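Local coordinates for putative glutathione-regulated potassium-efflux system protein KefB (Vibrio parahaemolyticus RIMD 2210633, PDB 3C85) that is a putative potassium-efflux antiporter of the CPA2 family, represented here by its nucleotide-binding TrkA-N domain, which can bind AMP, at residues I69-E74 against S88-D93. Sequence-based numbering, arbitrary orientation.
Sequences IEIREE and SGDATD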
ATOM      1  N   ILE A  69     -18.669  -3.435   3.404  1.00 23.19           N
ATOM      2  CA  ILE A  69     -19.792  -3.047   2.551  1.00 23.86           C
ATOM      3  C   ILE A  69     -19.235  -2.966   1.130  1.00 24.64           C
ATOM      4  O   ILE A  69     -18.204  -2.313   0.897  1.00 24.88           O
ATOM      5  CB  ILE A  69     -20.390  -1.654   2.974  1.00 24.19           C
ATOM      6  CG1 ILE A  69     -20.687  -1.609   4.490  1.00 24.83           C
ATOM      7  CG2 ILE A  69     -21.556  -1.242   2.032  1.00 23.67           C
ATOM      8  CD1 ILE A  69     -21.592  -2.694   5.039  1.00 27.75           C
ATOM      9  N   GLU A  70     -19.890  -3.647   0.190  1.00 24.81           N
ATOM     10  CA  GLU A  70     -19.364  -3.813  -1.164  1.00 25.20           C
ATOM     11  C   GLU A  70     -20.490  -3.707  -2.219  1.00 25.37           C
ATOM     12  O   GLU A  70     -21.513  -4.389  -2.113  1.00 25.71           O
ATOM     13  CB  GLU A  70     -18.653  -5.175  -1.219  1.00 24.85           C
ATOM     14  CG  GLU A  70     -18.156  -5.610  -2.612  1.00 26.42           C
ATOM     15  CD  GLU A  70     -17.333  -4.556  -3.297  1.00 27.95           C
ATOM     16  OE1 GLU A  70     -16.331  -4.118  -2.691  1.00 31.77           O
ATOM     17  OE2 GLU A  70     -17.689  -4.149  -4.432  1.00 28.10           O
ATOM     18  N   ILE A  71     -20.326  -2.830  -3.199  1.00 24.91           N
ATOM     19  CA  ILE A  71     -21.375  -2.605  -4.202  1.00 28.11           C
ATOM     20  C   ILE A  71     -21.583  -3.790  -5.158  1.00 28.40           C
ATOM     21  O   ILE A  71     -22.705  -4.019  -5.656  1.00 29.35           O
ATOM     22  CB  ILE A  71     -21.166  -1.290  -4.981  1.00 27.71           C
ATOM     23  CG1 ILE A  71     -22.514  -0.780  -5.525  1.00 29.27           C
ATOM     24  CG2 ILE A  71     -20.047  -1.438  -6.041  1.00 28.84           C
ATOM     25  CD1 ILE A  71     -22.482   0.647  -6.142  1.00 29.08           C
ATOM     26  N   ARG A  72     -20.515  -4.551  -5.389  1.00 28.42           N
ATOM     27  CA  ARG A  72     -20.568  -5.724  -6.292  1.00 30.65           C
ATOM     28  C   ARG A  72     -21.121  -6.945  -5.562  1.00 31.36           C
ATOM     29  O   ARG A  72     -20.429  -7.550  -4.724  1.00 31.16           O
ATOM     30  CB  ARG A  72     -19.176  -6.070  -6.849  1.00 30.13           C
ATOM     31  CG  ARG A  72     -18.419  -4.954  -7.638  1.00 31.81           C
ATOM     32  CD  ARG A  72     -16.926  -5.290  -7.777  1.00 31.22           C
ATOM     33  NE  ARG A  72     -16.234  -5.157  -6.482  1.00 29.94           N
ATOM     34  CZ  ARG A  72     -15.133  -5.823  -6.117  1.00 31.06           C
ATOM     35  NH1 ARG A  72     -14.534  -6.689  -6.932  1.00 30.54           N
ATOM     36  NH2 ARG A  72     -14.629  -5.632  -4.913  1.00 34.99           N
ATOM     37  N   GLU A  73     -22.356  -7.317  -5.889  1.00 32.33           N
ATOM     38  CA  GLU A  73     -23.007  -8.467  -5.270  1.00 34.29           C
ATOM     39  C   GLU A  73     -22.185  -9.759  -5.411  1.00 33.98           C
ATOM     40  O   GLU A  73     -22.038 -10.523  -4.433  1.00 33.45           O
ATOM     41  CB  GLU A  73     -24.441  -8.641  -5.812  1.00 34.74           C
ATOM     42  CG  GLU A  73     -25.396  -7.593  -5.246  1.00 35.96           C
ATOM     43  CD  GLU A  73     -26.879  -7.842  -5.547  0.70 36.22           C
ATOM     44  OE1 GLU A  73     -27.260  -8.832  -6.234  0.70 38.16           O
ATOM     45  OE2 GLU A  73     -27.675  -7.011  -5.081  0.70 38.49           O
ATOM     46  N   GLU A  74     -21.614  -9.995  -6.595  1.00 33.71           N
ATOM     47  CA  GLU A  74     -20.841 -11.231  -6.781  1.00 34.30           C
ATOM     48  C   GLU A  74     -19.549 -11.189  -5.939  1.00 33.21           C
ATOM     49  O   GLU A  74     -19.171 -12.204  -5.336  1.00 32.64           O
ATOM     50  CB  GLU A  74     -20.609 -11.585  -8.274  1.00 34.87           C
ATOM     51  CG  GLU A  74     -19.423 -10.898  -8.952  1.00 40.00           C
ATOM     52  CD  GLU A  74     -18.043 -11.556  -8.635  1.00 44.32           C
ATOM     53  OE1 GLU A  74     -17.964 -12.803  -8.490  1.00 47.23           O
ATOM     54  OE2 GLU A  74     -17.036 -10.816  -8.544  1.00 48.63           O
ATOM     55  N   SER A  88     -23.698  -6.666   0.639  1.00 28.62           N
ATOM     56  CA  SER A  88     -23.712  -5.807  -0.528  1.00 28.96           C
ATOM     57  C   SER A  88     -24.473  -4.510  -0.249  1.00 29.26           C
ATOM     58  O   SER A  88     -25.420  -4.492   0.547  1.00 28.89           O
ATOM     59  CB  SER A  88     -24.281  -6.544  -1.737  1.00 29.28           C
ATOM     60  OG  SER A  88     -25.615  -6.880  -1.460  1.00 33.15           O
ATOM     61  N   GLY A  89     -24.068  -3.428  -0.911  1.00 28.72           N
ATOM     62  CA  GLY A  89     -24.762  -2.167  -0.770  1.00 28.94           C
ATOM     63  C   GLY A  89     -23.944  -1.052  -1.353  1.00 28.52           C
ATOM     64  O   GLY A  89     -22.759  -1.213  -1.576  1.00 28.14           O
ATOM     65  N   ASP A  90     -24.592   0.073  -1.615  1.00 28.83           N
ATOM     66  CA  ASP A  90     -23.914   1.249  -2.206  1.00 29.47           C
ATOM     67  C   ASP A  90     -23.775   2.292  -1.108  1.00 29.17           C
ATOM     68  O   ASP A  90     -24.750   2.988  -0.787  1.00 29.54           O
ATOM     69  CB  ASP A  90     -24.759   1.781  -3.376  1.00 29.51           C
ATOM     70  CG  ASP A  90     -24.177   3.040  -4.040  1.00 30.77           C
ATOM     71  OD1 ASP A  90     -23.164   3.613  -3.568  1.00 28.75           O
ATOM     72  OD2 ASP A  90     -24.794   3.484  -5.040  1.00 34.90           O
ATOM     73  N   ALA A  91     -22.569   2.411  -0.537  1.00 29.16           N
ATOM     74  CA  ALA A  91     -22.340   3.364   0.550  1.00 29.28           C
ATOM     75  C   ALA A  91     -22.489   4.862   0.156  1.00 30.18           C
ATOM     76  O   ALA A  91     -22.495   5.714   1.035  1.00 30.27           O
ATOM     77  CB  ALA A  91     -21.030   3.094   1.262  1.00 29.23           C
ATOM     78  N   THR A  92     -22.674   5.171  -1.130  1.00 30.58           N
ATOM     79  CA  THR A  92     -22.959   6.556  -1.551  1.00 32.43           C
ATOM     80  C   THR A  92     -24.455   6.885  -1.552  1.00 33.27           C
ATOM     81  O   THR A  92     -24.860   8.044  -1.756  1.00 34.17           O
ATOM     82  CB  THR A  92     -22.395   6.878  -2.972  1.00 32.60           C
ATOM     83  OG1 THR A  92     -23.137   6.129  -3.947  1.00 33.50           O
ATOM     84  CG2 THR A  92     -20.954   6.501  -3.084  1.00 31.68           C
ATOM     85  N   ASP A  93     -25.286   5.871  -1.341  1.00 34.00           N
ATOM     86  CA  ASP A  93     -26.751   6.011  -1.474  1.00 35.51           C
ATOM     87  C   ASP A  93     -27.373   6.246  -0.107  1.00 35.60           C
ATOM     88  O   ASP A  93     -27.214   5.393   0.770  1.00 35.74           O
ATOM     89  CB  ASP A  93     -27.287   4.725  -2.097  1.00 36.37           C
ATOM     90  CG  ASP A  93     -28.743   4.814  -2.484  1.00 39.31           C
ATOM     91  OD1 ASP A  93     -29.431   5.754  -2.049  1.00 41.34           O
ATOM     92  OD2 ASP A  93     -29.200   3.912  -3.211  1.00 42.81           O
TER
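Ser-88, Ile-71 and Gly-89 carry the contact, where the neighbouring parallel strands 66-70 and 86-88 end. Gly-89 N donates to Glu-70 O at 3.0 Å, coming from above the carbonyl plane, while Ser-88 CA makes a CA-H...O contact with the same oxygen at 3.1 Å. Beyond this bond the Ser-88 side chain packs on the first turn of helix 73-81, its CB 3.8 Å from Glu-73 CG. Ile-71 CA makes a CA-H...O contact with Gly-89 O at 3.3 Å, and its side chain, with CG1 anti to the backbone N (chi1 -155°), runs alongside Asp-90 in the same direction, placing CD1 3.6 Å from Asp-90 CG. Ile-69 CG2 lies 3.8 Å from Gly-89 O and 4.4 Å from Ala-91 CB. The carboxylates of Glu-70 and Asp-90 are each held by the residue two further along. Arg-72 grips Glu-70 side-on, NE to OE2 at 2.7 Å and NH2 to OE1, and its backbone N also reaches OE2; Met-47 N, in what is probably the Rossmann glycine-rich loop, donates to OE1. Asp-90 OD1 takes Thr-92 N in an Asx turn, together with Thr-92 OG1. Glu-70, Arg-72, Asp-90 and Ala-91 belong to the AMP site, without AMP here though a sulfate lies near Asp-90, at the C-terminal strand ends of a Rossmann-type fold.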